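Local coordinates for protein NADP-dependent alcohol dehydrogenase (Entamoeba histolytica, PDB 2OUI) that catalyses the NADP-dependent interconversion of alcohols with aldehydes or ketones, as a zinc-containing tetrameric dehydrogenase of the medium-chain type, at residues Leu28-Ala33 with Ile351-Glu356; Lys73-Gly78 with Glu128-Leu133; Ile173-Val178 with Ile194-Ser199. The protein carries 1 engineered substitution. All blocks are in the same frame, centred on the assembly; numbering follows the deposited sequence. Where two conformers were deposited one is given.

Contact 1 of 3, residues Leu28-Ala33 with Ile351-Glu356; sequences LVRPLA and IHYDDE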
ATOM      1  N   LEU A  28      35.950  -2.496 -10.775  1.00 18.16           N
ATOM      2  CA  LEU A  28      36.683  -1.261 -10.623  1.00 20.15           C
ATOM      3  C   LEU A  28      36.306  -0.366 -11.792  1.00 21.60           C
ATOM      4  O   LEU A  28      36.226  -0.837 -12.928  1.00 22.24           O
ATOM      5  CB  LEU A  28      38.189  -1.513 -10.620  1.00 20.87           C
ATOM      6  CG  LEU A  28      38.732  -2.419  -9.499  1.00 22.97           C
ATOM      7  CD1 LEU A  28      40.241  -2.421  -9.551  1.00 23.48           C
ATOM      8  CD2 LEU A  28      38.250  -1.943  -8.098  1.00 25.77           C
ATOM      9  N   VAL A  29      36.097   0.923 -11.508  1.00 20.64           N
ATOM     10  CA  VAL A  29      35.526   1.854 -12.480  1.00 20.82           C
ATOM     11  C   VAL A  29      36.362   3.140 -12.522  1.00 22.35           C
ATOM     12  O   VAL A  29      36.782   3.645 -11.471  1.00 21.51           O
ATOM     13  CB  VAL A  29      34.029   2.187 -12.087  1.00 20.24           C
ATOM     14  CG1 VAL A  29      33.385   3.185 -13.068  1.00 20.21           C
ATOM     15  CG2 VAL A  29      33.193   0.928 -12.015  1.00 18.76           C
ATOM     16  N   ARG A  30      36.621   3.664 -13.725  1.00 20.84           N
ATOM     17  CA  ARG A  30      37.250   4.989 -13.864  1.00 19.51           C
ATOM     18  C   ARG A  30      36.180   6.013 -14.241  1.00 20.43           C
ATOM     19  O   ARG A  30      35.256   5.690 -15.007  1.00 22.59           O
ATOM     20  CB  ARG A  30      38.386   4.944 -14.904  1.00 20.46           C
ATOM     21  CG  ARG A  30      37.940   4.742 -16.340  1.00 20.49           C
ATOM     22  CD  ARG A  30      39.201   4.658 -17.265  1.00 21.08           C
ATOM     23  NE  ARG A  30      38.875   4.500 -18.681  1.00 24.69           N
ATOM     24  CZ  ARG A  30      39.778   4.338 -19.646  1.00 24.25           C
ATOM     25  NH1 ARG A  30      41.069   4.293 -19.348  1.00 22.74           N
ATOM     26  NH2 ARG A  30      39.391   4.223 -20.919  1.00 22.68           N
ATOM     27  N   PRO A  31      36.242   7.239 -13.660  1.00 22.19           N
ATOM     28  CA  PRO A  31      35.171   8.217 -13.952  1.00 20.90           C
ATOM     29  C   PRO A  31      35.256   8.859 -15.336  1.00 21.74           C
ATOM     30  O   PRO A  31      36.363   9.210 -15.785  1.00 21.56           O
ATOM     31  CB  PRO A  31      35.406   9.310 -12.898  1.00 21.44           C
ATOM     32  CG  PRO A  31      36.902   9.286 -12.651  1.00 18.99           C
ATOM     33  CD  PRO A  31      37.236   7.780 -12.704  1.00 23.14           C
ATOM     34  N   LEU A  32      34.093   9.029 -15.976  1.00 21.03           N
ATOM     35  CA  LEU A  32      33.943   9.749 -17.250  1.00 21.87           C
ATOM     36  C   LEU A  32      33.210  11.069 -17.057  1.00 23.23           C
ATOM     37  O   LEU A  32      33.446  12.008 -17.778  1.00 22.14           O
ATOM     38  CB  LEU A  32      33.147   8.920 -18.251  1.00 23.05           C
ATOM     39  CG  LEU A  32      33.734   7.595 -18.744  1.00 25.10           C
ATOM     40  CD1 LEU A  32      32.715   6.951 -19.658  1.00 27.70           C
ATOM     41  CD2 LEU A  32      35.054   7.838 -19.463  1.00 30.26           C
ATOM     42  N   ALA A  33      32.296  11.123 -16.092  1.00 22.15           N
ATOM     43  CA  ALA A  33      31.665  12.391 -15.738  1.00 24.22           C
ATOM     44  C   ALA A  33      31.344  12.331 -14.250  1.00 21.89           C
ATOM     45  O   ALA A  33      30.964  11.275 -13.734  1.00 22.46           O
ATOM     46  CB  ALA A  33      30.407  12.653 -16.584  1.00 24.24           C
ATOM     47  N   ILE A 351      35.796  13.839 -17.767  1.00 24.06           N
ATOM     48  CA  ILE A 351      37.154  13.293 -17.767  1.00 24.97           C
ATOM     49  C   ILE A 351      37.324  12.398 -19.000  1.00 25.52           C
ATOM     50  O   ILE A 351      36.482  11.546 -19.277  1.00 23.76           O
ATOM     51  CB  ILE A 351      37.459  12.448 -16.494  1.00 25.17           C
ATOM     52  CG1 ILE A 351      37.248  13.248 -15.198  1.00 24.74           C
ATOM     53  CG2 ILE A 351      38.898  11.927 -16.526  1.00 23.05           C
ATOM     54  CD1 ILE A 351      35.854  13.146 -14.640  1.00 31.18           C
ATOM     55  N   HIS A 352      38.409  12.608 -19.727  1.00 26.29           N
ATOM     56  CA  HIS A 352      38.703  11.849 -20.950  1.00 28.34           C
ATOM     57  C   HIS A 352      39.939  10.960 -20.833  1.00 26.59           C
ATOM     58  O   HIS A 352      40.853  11.237 -20.042  1.00 26.99           O
ATOM     59  CB  HIS A 352      38.878  12.791 -22.146  1.00 27.79           C
ATOM     60  CG  HIS A 352      37.607  13.453 -22.576  1.00 35.45           C
ATOM     61  ND1 HIS A 352      37.393  14.807 -22.440  1.00 38.64           N
ATOM     62  CD2 HIS A 352      36.476  12.948 -23.120  1.00 35.88           C
ATOM     63  CE1 HIS A 352      36.192  15.111 -22.897  1.00 37.51           C
ATOM     64  NE2 HIS A 352      35.614  14.000 -23.315  1.00 41.62           N
ATOM     65  N   TYR A 353      39.958   9.894 -21.634  1.00 24.14           N
ATOM     66  CA  TYR A 353      41.080   8.973 -21.683  1.00 24.97           C
ATOM     67  C   TYR A 353      41.398   8.660 -23.148  1.00 26.93           C
ATOM     68  O   TYR A 353      40.489   8.650 -23.978  1.00 26.40           O
ATOM     69  CB  TYR A 353      40.723   7.682 -20.949  1.00 24.69           C
ATOM     70  CG  TYR A 353      40.246   7.906 -19.524  1.00 21.68           C
ATOM     71  CD1 TYR A 353      38.903   8.068 -19.248  1.00 26.28           C
ATOM     72  CD2 TYR A 353      41.160   7.967 -18.465  1.00 23.17           C
ATOM     73  CE1 TYR A 353      38.465   8.280 -17.955  1.00 21.63           C
ATOM     74  CE2 TYR A 353      40.726   8.164 -17.145  1.00 23.67           C
ATOM     75  CZ  TYR A 353      39.389   8.325 -16.910  1.00 25.35           C
ATOM     76  OH  TYR A 353      38.965   8.540 -15.620  1.00 23.48           O
ATOM     77  N   ASP A 354      42.672   8.417 -23.456  1.00 30.15           N
ATOM     78  CA  ASP A 354      43.106   8.025 -24.818  1.00 34.14           C
ATOM     79  C   ASP A 354      42.400   6.794 -25.385  1.00 34.71           C
ATOM     80  O   ASP A 354      42.177   6.701 -26.594  1.00 34.70           O
ATOM     81  CB  ASP A 354      44.610   7.772 -24.841  1.00 34.48           C
ATOM     82  CG  ASP A 354      45.408   9.044 -24.711  1.00 44.29           C
ATOM     83  OD1 ASP A 354      46.617   8.946 -24.401  1.00 55.56           O
ATOM     84  OD2 ASP A 354      44.832  10.142 -24.921  1.00 47.44           O
ATOM     85  N   ASP A 355      42.069   5.849 -24.503  1.00 33.07           N
ATOM     86  CA  ASP A 355      41.422   4.606 -24.899  1.00 31.12           C
ATOM     87  C   ASP A 355      39.961   4.554 -24.445  1.00 31.20           C
ATOM     88  O   ASP A 355      39.402   3.469 -24.270  1.00 28.48           O
ATOM     89  CB  ASP A 355      42.213   3.410 -24.353  1.00 30.85           C
ATOM     90  CG  ASP A 355      42.429   3.471 -22.834  1.00 35.18           C
ATOM     91  OD1 ASP A 355      42.016   4.452 -22.167  1.00 32.85           O
ATOM     92  OD2 ASP A 355      43.012   2.506 -22.297  1.00 33.93           O
ATOM     93  N   GLU A 356      39.348   5.727 -24.275  1.00 29.23           N
ATOM     94  CA  GLU A 356      37.956   5.834 -23.829  1.00 31.92           C
ATOM     95  C   GLU A 356      37.016   5.044 -24.742  1.00 33.09           C
ATOM     96  O   GLU A 356      36.033   4.454 -24.279  1.00 31.70           O
ATOM     97  CB  GLU A 356      37.533   7.304 -23.783  1.00 31.11           C
ATOM     98  CG  GLU A 356      36.179   7.574 -23.182  1.00 34.46           C
ATOM     99  CD  GLU A 356      35.861   9.054 -23.163  1.00 38.31           C
ATOM    100  OE1 GLU A 356      36.795   9.875 -23.335  1.00 40.43           O
ATOM    101  OE2 GLU A 356      34.679   9.397 -22.979  1.00 41.40           O
TER

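Contact 2 of 3, residues Lys73-Gly78 with Glu128-Leu133; sequences KRLKVG and EADANL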
ATOM      1  N   LYS A  73      28.905 -11.252 -14.355  1.00 24.92           N
ATOM      2  CA  LYS A  73      28.320 -11.872 -15.555  1.00 28.79           C
ATOM      3  C   LYS A  73      27.734 -10.884 -16.566  1.00 29.73           C
ATOM      4  O   LYS A  73      27.574 -11.236 -17.732  1.00 30.53           O
ATOM      5  CB  LYS A  73      27.206 -12.861 -15.162  1.00 30.17           C
ATOM      6  CG  LYS A  73      27.669 -14.066 -14.374  1.00 38.25           C
ATOM      7  CD  LYS A  73      26.491 -14.715 -13.657  1.00 44.34           C
ATOM      8  CE  LYS A  73      26.925 -15.981 -12.933  1.00 53.65           C
ATOM      9  NZ  LYS A  73      25.764 -16.646 -12.261  1.00 56.27           N
ATOM     10  N   ARG A  74      27.396  -9.669 -16.116  1.00 27.29           N
ATOM     11  CA  ARG A  74      26.605  -8.756 -16.934  1.00 26.92           C
ATOM     12  C   ARG A  74      27.470  -7.638 -17.523  1.00 27.78           C
ATOM     13  O   ARG A  74      27.023  -6.878 -18.404  1.00 29.44           O
ATOM     14  CB  ARG A  74      25.458  -8.140 -16.109  1.00 25.33           C
ATOM     15  CG  ARG A  74      24.487  -9.134 -15.473  1.00 28.43           C
ATOM     16  CD  ARG A  74      23.314  -8.391 -14.807  1.00 29.40           C
ATOM     17  NE  ARG A  74      22.478  -7.724 -15.795  1.00 35.02           N
ATOM     18  CZ  ARG A  74      21.453  -8.296 -16.427  1.00 41.09           C
ATOM     19  NH1 ARG A  74      21.115  -9.551 -16.165  1.00 34.56           N
ATOM     20  NH2 ARG A  74      20.750  -7.603 -17.315  1.00 41.53           N
ATOM     21  N   LEU A  75      28.699  -7.539 -17.034  1.00 25.04           N
ATOM     22  CA  LEU A  75      29.555  -6.393 -17.335  1.00 26.72           C
ATOM     23  C   LEU A  75      30.890  -6.846 -17.834  1.00 25.99           C
ATOM     24  O   LEU A  75      31.376  -7.915 -17.463  1.00 27.19           O
ATOM     25  CB  LEU A  75      29.790  -5.573 -16.070  1.00 26.25           C
ATOM     26  CG  LEU A  75      28.522  -5.011 -15.436  1.00 28.30           C
ATOM     27  CD1 LEU A  75      28.854  -4.571 -14.012  1.00 32.12           C
ATOM     28  CD2 LEU A  75      27.966  -3.851 -16.285  1.00 33.03           C
ATOM     29  N   LYS A  76      31.506  -6.024 -18.663  1.00 24.16           N
ATOM     30  CA  LYS A  76      32.854  -6.333 -19.096  1.00 27.77           C
ATOM     31  C   LYS A  76      33.738  -5.082 -19.085  1.00 26.31           C
ATOM     32  O   LYS A  76      33.231  -3.951 -19.149  1.00 24.59           O
ATOM     33  CB  LYS A  76      32.827  -7.017 -20.470  1.00 30.69           C
ATOM     34  CG  LYS A  76      32.107  -6.239 -21.549  1.00 34.88           C
ATOM     35  CD  LYS A  76      31.837  -7.108 -22.795  1.00 36.55           C
ATOM     36  CE  LYS A  76      31.532  -6.243 -24.040  1.00 47.70           C
ATOM     37  NZ  LYS A  76      30.299  -5.392 -23.907  1.00 48.49           N
ATOM     38  N   VAL A  77      35.045  -5.290 -18.976  1.00 24.93           N
ATOM     39  CA  VAL A  77      36.014  -4.199 -19.069  1.00 25.48           C
ATOM     40  C   VAL A  77      35.726  -3.370 -20.330  1.00 27.21           C
ATOM     41  O   VAL A  77      35.542  -3.932 -21.424  1.00 28.98           O
ATOM     42  CB  VAL A  77      37.460  -4.727 -19.092  1.00 28.25           C
ATOM     43  CG1 VAL A  77      38.460  -3.616 -19.457  1.00 24.20           C
ATOM     44  CG2 VAL A  77      37.814  -5.357 -17.747  1.00 23.51           C
ATOM     45  N   GLY A  78      35.697  -2.042 -20.187  1.00 26.07           N
ATOM     46  CA  GLY A  78      35.345  -1.168 -21.309  1.00 25.69           C
ATOM     47  C   GLY A  78      33.910  -0.640 -21.303  1.00 26.00           C
ATOM     48  O   GLY A  78      33.641   0.425 -21.878  1.00 26.91           O
ATOM     49  N   GLU A 128      29.050  -5.636  -5.500  1.00 21.67           N
ATOM     50  CA  GLU A 128      27.906  -6.254  -6.206  1.00 22.60           C
ATOM     51  C   GLU A 128      27.623  -5.580  -7.559  1.00 22.63           C
ATOM     52  O   GLU A 128      26.521  -5.101  -7.832  1.00 21.91           O
ATOM     53  CB  GLU A 128      26.667  -6.307  -5.283  1.00 22.98           C
ATOM     54  CG  GLU A 128      26.908  -7.326  -4.152  1.00 22.67           C
ATOM     55  CD  GLU A 128      25.781  -7.378  -3.148  1.00 26.75           C
ATOM     56  OE1 GLU A 128      24.611  -7.193  -3.552  1.00 25.22           O
ATOM     57  OE2 GLU A 128      26.082  -7.630  -1.956  1.00 28.20           O
ATOM     58  N   ALA A 129      28.647  -5.554  -8.413  1.00 20.33           N
ATOM     59  CA  ALA A 129      28.595  -4.743  -9.629  1.00 22.57           C
ATOM     60  C   ALA A 129      27.464  -5.108 -10.619  1.00 22.85           C
ATOM     61  O   ALA A 129      26.895  -4.217 -11.249  1.00 23.75           O
ATOM     62  CB  ALA A 129      29.954  -4.778 -10.340  1.00 23.59           C
ATOM     63  N   ASP A 130      27.155  -6.390 -10.781  1.00 23.52           N
ATOM     64  CA  ASP A 130      26.060  -6.776 -11.669  1.00 23.10           C
ATOM     65  C   ASP A 130      24.763  -6.166 -11.192  1.00 23.40           C
ATOM     66  O   ASP A 130      23.926  -5.763 -11.994  1.00 25.75           O
ATOM     67  CB  ASP A 130      25.884  -8.309 -11.715  1.00 24.18           C
ATOM     68  CG  ASP A 130      26.828  -8.975 -12.706  1.00 27.31           C
ATOM     69  OD1 ASP A 130      27.434  -8.259 -13.535  1.00 30.46           O
ATOM     70  OD2 ASP A 130      26.961 -10.224 -12.655  1.00 31.21           O
ATOM     71  N   ALA A 131      24.589  -6.102  -9.869  1.00 22.28           N
ATOM     72  CA  ALA A 131      23.339  -5.634  -9.296  1.00 20.26           C
ATOM     73  C   ALA A 131      23.316  -4.100  -9.258  1.00 22.10           C
ATOM     74  O   ALA A 131      22.258  -3.493  -9.348  1.00 23.42           O
ATOM     75  CB  ALA A 131      23.191  -6.178  -7.891  1.00 22.75           C
ATOM     76  N   ASN A 132      24.488  -3.478  -9.134  1.00 21.03           N
ATOM     77  CA  ASN A 132      24.575  -2.059  -8.853  1.00 22.28           C
ATOM     78  C   ASN A 132      24.977  -1.114  -9.990  1.00 24.79           C
ATOM     79  O   ASN A 132      24.957   0.089  -9.791  1.00 24.72           O
ATOM     80  CB  ASN A 132      25.484  -1.828  -7.639  1.00 22.07           C
ATOM     81  CG  ASN A 132      24.808  -2.231  -6.360  1.00 23.58           C
ATOM     82  OD1 ASN A 132      23.606  -2.031  -6.224  1.00 24.02           O
ATOM     83  ND2 ASN A 132      25.554  -2.836  -5.435  1.00 21.39           N
ATOM     84  N   LEU A 133      25.336  -1.640 -11.164  1.00 21.63           N
ATOM     85  CA  LEU A 133      25.710  -0.772 -12.293  1.00 21.46           C
ATOM     86  C   LEU A 133      24.776  -0.957 -13.508  1.00 22.98           C
ATOM     87  O   LEU A 133      24.538  -2.087 -13.943  1.00 22.63           O
ATOM     88  CB  LEU A 133      27.156  -1.062 -12.714  1.00 23.15           C
ATOM     89  CG  LEU A 133      28.207  -0.659 -11.660  1.00 23.24           C
ATOM     90  CD1 LEU A 133      29.592  -1.099 -12.100  1.00 24.37           C
ATOM     91  CD2 LEU A 133      28.163   0.838 -11.353  1.00 27.36           C
TER

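Contact 3 of 3, residues Ile173-Val178 with Ile194-Ser199; sequences IGIGPV and IFAVGS. With EDO (1,2-ethanediol), chain J; NO3 (nitrate ion), chain F.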
ATOM      1  N   ILE A 173       9.318  22.151  -0.933  1.00 21.77           N
ATOM      2  CA  ILE A 173      10.068  23.180  -0.194  1.00 21.67           C
ATOM      3  C   ILE A 173      11.557  22.929  -0.399  1.00 23.15           C
ATOM      4  O   ILE A 173      12.094  21.918   0.061  1.00 23.04           O
ATOM      5  CB  ILE A 173       9.737  23.182   1.318  1.00 22.60           C
ATOM      6  CG1 ILE A 173       8.232  23.306   1.529  1.00 25.61           C
ATOM      7  CG2 ILE A 173      10.474  24.324   2.017  1.00 22.25           C
ATOM      8  CD1 ILE A 173       7.769  23.057   2.965  1.00 21.42           C
ATOM      9  N   GLY A 174      12.196  23.840  -1.127  1.00 24.18           N
ATOM     10  CA  GLY A 174      13.621  23.780  -1.372  1.00 25.84           C
ATOM     11  C   GLY A 174      13.790  23.363  -2.802  1.00 25.28           C
ATOM     12  O   GLY A 174      13.395  22.263  -3.185  1.00 27.92           O
ATOM     13  N   ILE A 175      14.353  24.252  -3.607  1.00 25.82           N
ATOM     14  CA  ILE A 175      14.460  24.066  -5.047  0.50 26.15           C
ATOM     15  C   ILE A 175      15.919  24.090  -5.549  1.00 27.33           C
ATOM     16  O   ILE A 175      16.195  24.718  -6.551  1.00 27.42           O
ATOM     17  CB  ILE A 175      13.603  25.134  -5.795  0.50 26.51           C
ATOM     18  CG1 ILE A 175      12.160  25.136  -5.279  0.50 28.09           C
ATOM     19  CG2 ILE A 175      13.570  24.885  -7.286  0.50 28.45           C
ATOM     20  CD1 ILE A 175      11.425  23.821  -5.505  0.50 26.60           C
ATOM     21  N   GLY A 176      16.836  23.439  -4.840  1.00 25.71           N
ATOM     22  CA  GLY A 176      18.144  23.178  -5.423  1.00 25.22           C
ATOM     23  C   GLY A 176      17.937  22.091  -6.471  1.00 24.70           C
ATOM     24  O   GLY A 176      16.810  21.758  -6.821  1.00 24.13           O
ATOM     25  N   PRO A 177      19.023  21.501  -6.971  1.00 24.27           N
ATOM     26  CA  PRO A 177      18.866  20.441  -7.975  1.00 24.46           C
ATOM     27  C   PRO A 177      17.984  19.275  -7.513  1.00 24.42           C
ATOM     28  O   PRO A 177      17.249  18.721  -8.329  1.00 25.56           O
ATOM     29  CB  PRO A 177      20.311  19.972  -8.240  1.00 25.71           C
ATOM     30  CG  PRO A 177      21.110  20.519  -7.094  1.00 25.72           C
ATOM     31  CD  PRO A 177      20.443  21.795  -6.685  1.00 25.12           C
ATOM     32  N   VAL A 178      18.050  18.887  -6.242  1.00 23.01           N
ATOM     33  CA  VAL A 178      17.183  17.804  -5.745  1.00 23.92           C
ATOM     34  C   VAL A 178      15.732  18.239  -5.769  1.00 25.43           C
ATOM     35  O   VAL A 178      14.883  17.501  -6.264  1.00 26.36           O
ATOM     36  CB  VAL A 178      17.560  17.309  -4.324  1.00 24.27           C
ATOM     37  CG1 VAL A 178      16.521  16.247  -3.754  1.00 21.52           C
ATOM     38  CG2 VAL A 178      18.942  16.671  -4.362  1.00 25.47           C
ATOM     39  N   ILE A 194       1.425  22.788  -8.467  1.00 22.60           N
ATOM     40  CA  ILE A 194       2.649  22.533  -7.705  1.00 21.31           C
ATOM     41  C   ILE A 194       3.267  23.859  -7.255  1.00 23.65           C
ATOM     42  O   ILE A 194       3.664  24.673  -8.098  1.00 22.32           O
ATOM     43  CB  ILE A 194       3.717  21.691  -8.512  1.00 19.78           C
ATOM     44  CG1 ILE A 194       3.171  20.315  -8.888  1.00 19.72           C
ATOM     45  CG2 ILE A 194       4.972  21.486  -7.688  1.00 20.99           C
ATOM     46  CD1 ILE A 194       4.020  19.603  -9.978  1.00 23.21           C
ATOM     47  N   PHE A 195       3.298  24.092  -5.935  1.00 21.60           N
ATOM     48  CA  PHE A 195       3.992  25.254  -5.364  1.00 21.35           C
ATOM     49  C   PHE A 195       5.446  24.868  -5.158  1.00 22.84           C
ATOM     50  O   PHE A 195       5.721  23.784  -4.660  1.00 23.82           O
ATOM     51  CB  PHE A 195       3.417  25.616  -3.996  1.00 21.66           C
ATOM     52  CG  PHE A 195       1.979  26.054  -4.040  1.00 17.92           C
ATOM     53  CD1 PHE A 195       0.949  25.131  -3.883  1.00 21.91           C
ATOM     54  CD2 PHE A 195       1.672  27.385  -4.231  1.00 19.04           C
ATOM     55  CE1 PHE A 195      -0.389  25.563  -3.934  1.00 21.67           C
ATOM     56  CE2 PHE A 195       0.342  27.825  -4.277  1.00 24.62           C
ATOM     57  CZ  PHE A 195      -0.689  26.897  -4.117  1.00 20.61           C
ATOM     58  N   ALA A 196       6.354  25.759  -5.522  1.00 22.50           N
ATOM     59  CA  ALA A 196       7.801  25.516  -5.370  1.00 22.62           C
ATOM     60  C   ALA A 196       8.347  26.658  -4.513  1.00 22.62           C
ATOM     61  O   ALA A 196       8.347  27.816  -4.929  1.00 21.47           O
ATOM     62  CB  ALA A 196       8.482  25.491  -6.746  1.00 21.10           C
ATOM     63  N   VAL A 197       8.790  26.323  -3.307  1.00 21.56           N
ATOM     64  CA  VAL A 197       9.286  27.314  -2.375  1.00 23.29           C
ATOM     65  C   VAL A 197      10.797  27.428  -2.566  1.00 24.49           C
ATOM     66  O   VAL A 197      11.556  26.496  -2.271  1.00 25.07           O
ATOM     67  CB  VAL A 197       8.962  26.916  -0.922  1.00 23.02           C
ATOM     68  CG1 VAL A 197       9.549  27.929   0.055  1.00 24.68           C
ATOM     69  CG2 VAL A 197       7.438  26.770  -0.740  1.00 23.31           C
ATOM     70  N   GLY A 198      11.224  28.566  -3.090  1.00 23.44           N
ATOM     71  CA  GLY A 198      12.653  28.835  -3.258  1.00 27.53           C
ATOM     72  C   GLY A 198      12.844  30.326  -3.438  1.00 28.85           C
ATOM     73  O   GLY A 198      11.875  31.083  -3.610  1.00 31.11           O
ATOM     74  N   SER A 199      14.095  30.760  -3.402  1.00 29.81           N
ATOM     75  CA  SER A 199      14.374  32.181  -3.554  1.00 32.21           C
ATOM     76  C   SER A 199      15.554  32.503  -4.477  1.00 32.75           C
ATOM     77  O   SER A 199      15.662  33.644  -4.948  1.00 34.32           O
ATOM     78  CB  SER A 199      14.520  32.844  -2.184  1.00 33.60           C
ATOM     79  OG  SER A 199      15.382  32.074  -1.362  1.00 36.93           O
TER
HETATM   80  C1  EDO J2003      16.751  27.984  -4.130  1.00 35.36           C
HETATM   81  O1  EDO J2003      16.162  29.010  -3.325  1.00 32.83           O
HETATM   82  C2  EDO J2003      16.749  26.683  -3.340  1.00 31.45           C
HETATM   83  O2  EDO J2003      15.598  26.649  -2.477  1.00 30.72           O
HETATM   84  N   NO3 F3001      20.444  20.228  -3.145  1.00 31.99           N
HETATM   85  O1  NO3 F3001      21.795  20.021  -3.471  1.00 32.40           O
HETATM   86  O2  NO3 F3001      19.470  20.049  -4.102  1.00 23.82           O
HETATM   87  O3  NO3 F3001      20.064  20.620  -1.856  1.00 37.84           O

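Contact 1 of 3, residues Leu28-Ala33 with Ile351-Glu356
Arg30 lies flat along the ring of Tyr353, and this stack fastens strand 27-34 of the GroES-like domain to the C-terminal loop that follows strand 346-350. Starting at the strand, Arg30 CB passes beside the phenol oxygen, 3.7 Å from Tyr353 OH. CG then slides over the outer ring carbons, and CD sits over the centre of one face, 3.6 Å from the ring centroid, as a CH-pi contact. Arg30 NE lies above Tyr353 CD1 and Arg30 CZ above Tyr353 CG; the guanidinium is stacked on the ring with the planes 2° apart, and Arg30 CZ also makes a cation-pi contact over the face. The chain is extended from CG to NE, which lays CD, NE and CZ in turn along the ring; the two side chains run in opposite directions. At the tip, in a salt bridge, NH1 and NH2 both donate end-on to one oxygen, Asp355 OD1, which NH2 reaches at 2.9 Å from above the carboxylate plane. NH2 is also hydrogen-bonded to Gln64 of the neighbouring strand.

At the edge of the ring, Leu32 CD2 packs 3.8 Å from Tyr353 CE1. Glu356 CG packs against the same Leu32 methyl, while its OE2 is in a salt bridge with Arg350. Ile351 N gives a nearly straight bond to Leu32 O (177°), and the Tyr353 hydroxyl donates to Pro31 O at 2.7 Å, tilted 18° from the carbonyl plane.

Contact 2 of 3, residues Lys73-Gly78 with Glu128-Leu133
Two backbone N-H groups, those of Lys73 and Arg74, are taken up by the one carboxylate of Asp130, each by its own oxygen. Lys73 N reaches the syn lone pair of Asp130 OD2 at 2.8 Å and nearly straight (167°). Arg74 N meets Asp130 OD1 at 2.9 Å from above the carboxylate plane, and that bond is more bent. Together they fix the rotation of the carboxylate and hold the loop against the short helix 129-132.

The charged ends of the two basic residues are not in contact with this acid. Arg74 instead lays its aliphatic part beside it, Arg74 CG 3.6 Å from Asp130 CG, before the chain bends at chi3 (67°).

Apolar packing is carried by Leu75. Leu75 CD1 lies 3.8 Å from Ala129 CB and a little farther, 4.0 Å, from Leu133 CD1 just after the helix.

Within the GroES-like domain the contact joins the loop between strands 61-68 and 80-83 to helix 129-132. Leu75 and Leu133 both pack on Val81 of strand 80-83, Ala129 touches Ala27 of strand 27-34, and on the helix Ala131 O accepts a hydrogen bond from Gln96 of a second subunit.

Contact 3 of 3, residues Ile173-Val178 with Ile194-Ser199
A molecule of 1,2-ethanediol, probably from the crystallisation liquor, bridges the loops that follow two neighbouring parallel strands: Ile175 N donates to its O2 at 2.9 Å and Ser199 N to its O1 at 2.7 Å. The site is the mouth of a Rossmann beta-alpha-beta unit, strand 170-173, helix 177-188 and strand 194-197. Gly174 and Gly176 fit the GxGxxG pattern of the dinucleotide-binding turn, so the diol and a nearby nitrate probably lie where NADP would bind in this family.

The strands themselves pair in parallel. Gly174 N donates to Val197 O at 3.0 Å, and Ile173 and Val197 put their side chains on the same face of the sheet, Ile173 CG2 4.2 Å from Val197 CB. Gly174 has a positive phi (107°), a conformation in which a side chain would press on the preceding carbonyl.

In the conformer given, one of two, Ile175 turns toward helix 177-188, where Leu180 and Val183 pack on it. With CG1 beside the backbone N (chi1 -53°), this conformer has Ile175 CG1 touching Val197 O and Ile175 CD1 ending on the methyl of Ala196, 3.6 Å from Ala196 CB. At the start of that helix, the nitrate is hydrogen-bonded to Thr38 OG1, and Val178 N donates a hydrogen bond to its O2 at 2.8 Å, with an N-H...O angle of 162°.

From the N terminus, strand 27-34 opens the long loop that contact 1 closes when the chain returns 318 residues later, after strand 346-350. The other two contacts are nested in that loop and follow one another in series. Contact 2 closes first, inside the GroES-like domain, tying the loop after strand 61-68 to helix 129-132. Contact 3 then closes the short beta-alpha-beta crossover of the Rossmann domain. Contacts 1 and 2 touch through Val29 CG2 and Leu133 CD1, 4.1 Å apart, whereas contact 3 lies on the opposite side of the chain's centre, its centre about 34 Å from that of contact 1.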